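Local coordinates for tailspike protein (Acinetobacter phage vB_ApiP_P1, PDB 6E1R) that probably recognises and cleaves the capsular polysaccharide of its Acinetobacter host, acting as a trimeric phage tailspike, at residues A[284-289]-A[309-314]. Numbering follows the deposited sequence.
Sequences EQNLCT and EANTST
With chi1 at -61° in N286 and -53° in N311, both side chains start out anti to their carbonyl carbons and run alongside each other in the same direction, their amide planes turned 43° apart. The pair forms a two-rung stack of the kind that makes up asparagine ladders in a right-handed parallel beta-helix, the fold common to phage tailspikes: N286 and N311 hold equivalent places on successive coils, at the turn that follows strands 281-284 and 306-309. N311 OD1 accepts two hydrogen bonds from N286, one from the backbone N at 2.9 Å, almost in line with the C=O bond, and one from ND2 at 3.2 Å, which comes in from over the carbonyl's face. Asparagine suits the turn because its short amide can both accept and donate: N286 OD1 accepts from G261 N and its ND2 also reaches F258 O, both on the preceding coil, while N311 ND2 donates to P342 O. These bonds satisfy amides buried inside the turn. Just before them, Q285 and A310 both adopt left-handed backbone angles that swing the chain round the corner, and Q285 N makes a weak 3.4 Å bond to E309 O. E284 and E309 continue the stacking with extended chains running the same way, their carboxylates twisted out of parallel and 3.5 Å apart between E284 OE1 and E309 OE2; R259, salt-bridged to E284, probably eases this like-charge contact. Beyond the asparagines, N311-T314 forms a type I turn, and a water between it and the neighbouring coil accepts from S313 N. The same water hydrogen-bonds to T314 OG1 at 2.8 Å, while T314 CG2 rests 3.8 Å from C288 CB.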
ATOM      1  N   GLU A 284      -0.850  19.674  -3.451  1.00 38.38           N
ATOM      2  CA  GLU A 284      -1.855  20.537  -4.052  1.00 41.24           C
ATOM      3  C   GLU A 284      -1.441  21.997  -3.939  1.00 44.74           C
ATOM      4  O   GLU A 284      -0.593  22.368  -3.123  1.00 48.45           O
ATOM      5  CB  GLU A 284      -3.239  20.335  -3.415  1.00 43.06           C
ATOM      6  CG  GLU A 284      -3.331  20.723  -1.951  1.00 49.24           C
ATOM      7  CD  GLU A 284      -4.754  20.656  -1.427  1.00 62.10           C
ATOM      8  OE1 GLU A 284      -5.663  21.171  -2.110  1.00 69.17           O
ATOM      9  OE2 GLU A 284      -4.968  20.085  -0.338  1.00 66.95           O
ATOM     10  N   GLN A 285      -2.053  22.818  -4.795  1.00 44.33           N
ATOM     11  CA  GLN A 285      -1.922  24.276  -4.757  1.00 43.25           C
ATOM     12  C   GLN A 285      -0.484  24.737  -4.985  1.00 41.22           C
ATOM     13  O   GLN A 285      -0.067  25.776  -4.469  1.00 45.27           O
ATOM     14  CB  GLN A 285      -2.466  24.842  -3.442  1.00 42.97           C
ATOM     15  CG  GLN A 285      -3.940  24.548  -3.216  1.00 49.34           C
ATOM     16  CD  GLN A 285      -4.450  25.100  -1.900  1.00 62.62           C
ATOM     17  OE1 GLN A 285      -3.744  25.826  -1.200  1.00 73.11           O
ATOM     18  NE2 GLN A 285      -5.686  24.757  -1.555  1.00 67.08           N
ATOM     19  N   ASN A 286       0.281  23.981  -5.765  1.00 34.64           N
ATOM     20  CA  ASN A 286       1.648  24.359  -6.084  1.00 38.32           C
ATOM     21  C   ASN A 286       1.691  25.203  -7.355  1.00 44.96           C
ATOM     22  O   ASN A 286       0.748  25.229  -8.149  1.00 48.24           O
ATOM     23  CB  ASN A 286       2.529  23.121  -6.247  1.00 32.80           C
ATOM     24  CG  ASN A 286       2.592  22.285  -4.988  1.00 37.28           C
ATOM     25  OD1 ASN A 286       3.433  22.515  -4.119  1.00 44.79           O
ATOM     26  ND2 ASN A 286       1.703  21.304  -4.883  1.00 34.22           N
ATOM     27  N   LEU A 287       2.810  25.897  -7.538  1.00 45.43           N
ATOM     28  CA  LEU A 287       3.043  26.751  -8.697  1.00 41.60           C
ATOM     29  C   LEU A 287       4.394  26.440  -9.321  1.00 38.59           C
ATOM     30  O   LEU A 287       5.106  27.335  -9.788  1.00 40.74           O
ATOM     31  CB  LEU A 287       2.958  28.227  -8.313  1.00 42.17           C
ATOM     32  CG  LEU A 287       1.607  28.716  -7.791  1.00 45.06           C
ATOM     33  CD1 LEU A 287       1.674  30.190  -7.430  1.00 46.36           C
ATOM     34  CD2 LEU A 287       0.516  28.460  -8.818  1.00 46.50           C
ATOM     35  N   CYS A 288       4.772  25.164  -9.333  1.00 30.55           N
ATOM     36  CA  CYS A 288       6.064  24.769  -9.875  1.00 33.15           C
ATOM     37  C   CYS A 288       6.112  25.015 -11.378  1.00 35.91           C
ATOM     38  O   CYS A 288       5.108  24.871 -12.080  1.00 37.56           O
ATOM     39  CB  CYS A 288       6.337  23.298  -9.573  1.00 39.53           C
ATOM     40  SG  CYS A 288       6.364  22.897  -7.816  1.00 48.20           S
ATOM     41  N   THR A 289       7.293  25.389 -11.873  1.00 34.52           N
ATOM     42  CA  THR A 289       7.407  25.788 -13.271  1.00 41.59           C
ATOM     43  C   THR A 289       7.591  24.601 -14.208  1.00 44.64           C
ATOM     44  O   THR A 289       7.231  24.696 -15.386  1.00 48.05           O
ATOM     45  CB  THR A 289       8.554  26.785 -13.456  1.00 38.96           C
ATOM     46  OG1 THR A 289       9.768  26.243 -12.923  1.00 40.75           O
ATOM     47  CG2 THR A 289       8.231  28.100 -12.754  1.00 35.39           C
ATOM     48  N   GLU A 309      -3.579  17.598  -6.842  1.00 34.68           N
ATOM     49  CA  GLU A 309      -4.602  18.431  -7.456  1.00 40.65           C
ATOM     50  C   GLU A 309      -4.194  19.895  -7.371  1.00 42.07           C
ATOM     51  O   GLU A 309      -3.175  20.245  -6.773  1.00 47.18           O
ATOM     52  CB  GLU A 309      -5.967  18.203  -6.794  1.00 43.74           C
ATOM     53  CG  GLU A 309      -6.004  18.477  -5.303  1.00 48.90           C
ATOM     54  CD  GLU A 309      -7.390  18.292  -4.715  1.00 58.27           C
ATOM     55  OE1 GLU A 309      -8.263  17.735  -5.414  1.00 58.59           O
ATOM     56  OE2 GLU A 309      -7.609  18.702  -3.555  1.00 63.21           O
ATOM     57  N   ALA A 310      -4.998  20.747  -8.011  1.00 35.38           N
ATOM     58  CA  ALA A 310      -4.880  22.203  -7.902  1.00 35.29           C
ATOM     59  C   ALA A 310      -3.498  22.707  -8.311  1.00 37.68           C
ATOM     60  O   ALA A 310      -2.993  23.683  -7.752  1.00 41.10           O
ATOM     61  CB  ALA A 310      -5.225  22.678  -6.489  1.00 32.04           C
ATOM     62  N   ASN A 311      -2.878  22.057  -9.294  1.00 29.58           N
ATOM     63  CA  ASN A 311      -1.588  22.506  -9.808  1.00 34.40           C
ATOM     64  C   ASN A 311      -1.744  22.949 -11.257  1.00 35.61           C
ATOM     65  O   ASN A 311      -1.138  22.368 -12.164  1.00 37.77           O
ATOM     66  CB  ASN A 311      -0.547  21.396  -9.678  1.00 27.99           C
ATOM     67  CG  ASN A 311      -0.466  20.840  -8.269  1.00 35.74           C
ATOM     68  OD1 ASN A 311      -0.323  21.588  -7.303  1.00 39.32           O
ATOM     69  ND2 ASN A 311      -0.579  19.523  -8.146  1.00 32.51           N
ATOM     70  N   THR A 312      -2.549  23.992 -11.472  1.00 37.21           N
ATOM     71  CA  THR A 312      -2.958  24.367 -12.821  1.00 39.79           C
ATOM     72  C   THR A 312      -1.800  24.905 -13.655  1.00 42.46           C
ATOM     73  O   THR A 312      -1.838  24.820 -14.887  1.00 47.42           O
ATOM     74  CB  THR A 312      -4.071  25.412 -12.751  1.00 45.30           C
ATOM     75  OG1 THR A 312      -4.032  26.061 -11.475  1.00 52.19           O
ATOM     76  CG2 THR A 312      -5.429  24.754 -12.921  1.00 45.01           C
ATOM     77  N   SER A 313      -0.775  25.460 -13.015  1.00 37.89           N
ATOM     78  CA  SER A 313       0.340  26.068 -13.728  1.00 37.33           C
ATOM     79  C   SER A 313       1.563  25.167 -13.825  1.00 39.25           C
ATOM     80  O   SER A 313       2.566  25.575 -14.419  1.00 40.72           O
ATOM     81  CB  SER A 313       0.728  27.392 -13.066  1.00 35.48           C
ATOM     82  OG  SER A 313      -0.391  28.257 -12.987  1.00 40.33           O
ATOM     83  N   THR A 314       1.513  23.964 -13.260  1.00 40.21           N
ATOM     84  CA  THR A 314       2.658  23.067 -13.304  1.00 40.43           C
ATOM     85  C   THR A 314       2.512  22.121 -14.487  1.00 43.35           C
ATOM     86  O   THR A 314       1.489  21.429 -14.588  1.00 44.49           O
ATOM     87  CB  THR A 314       2.775  22.278 -12.013  1.00 38.73           C
ATOM     88  OG1 THR A 314       2.842  23.185 -10.907  1.00 41.47           O
ATOM     89  CG2 THR A 314       4.034  21.429 -12.026  1.00 32.48           C
TER
HETATM   90  O   HOH W   1       0.697  24.963 -10.652  1.00 52.29           O
HETATM   91  O   HOH W   2       4.431  27.770 -12.932  1.00 37.59           O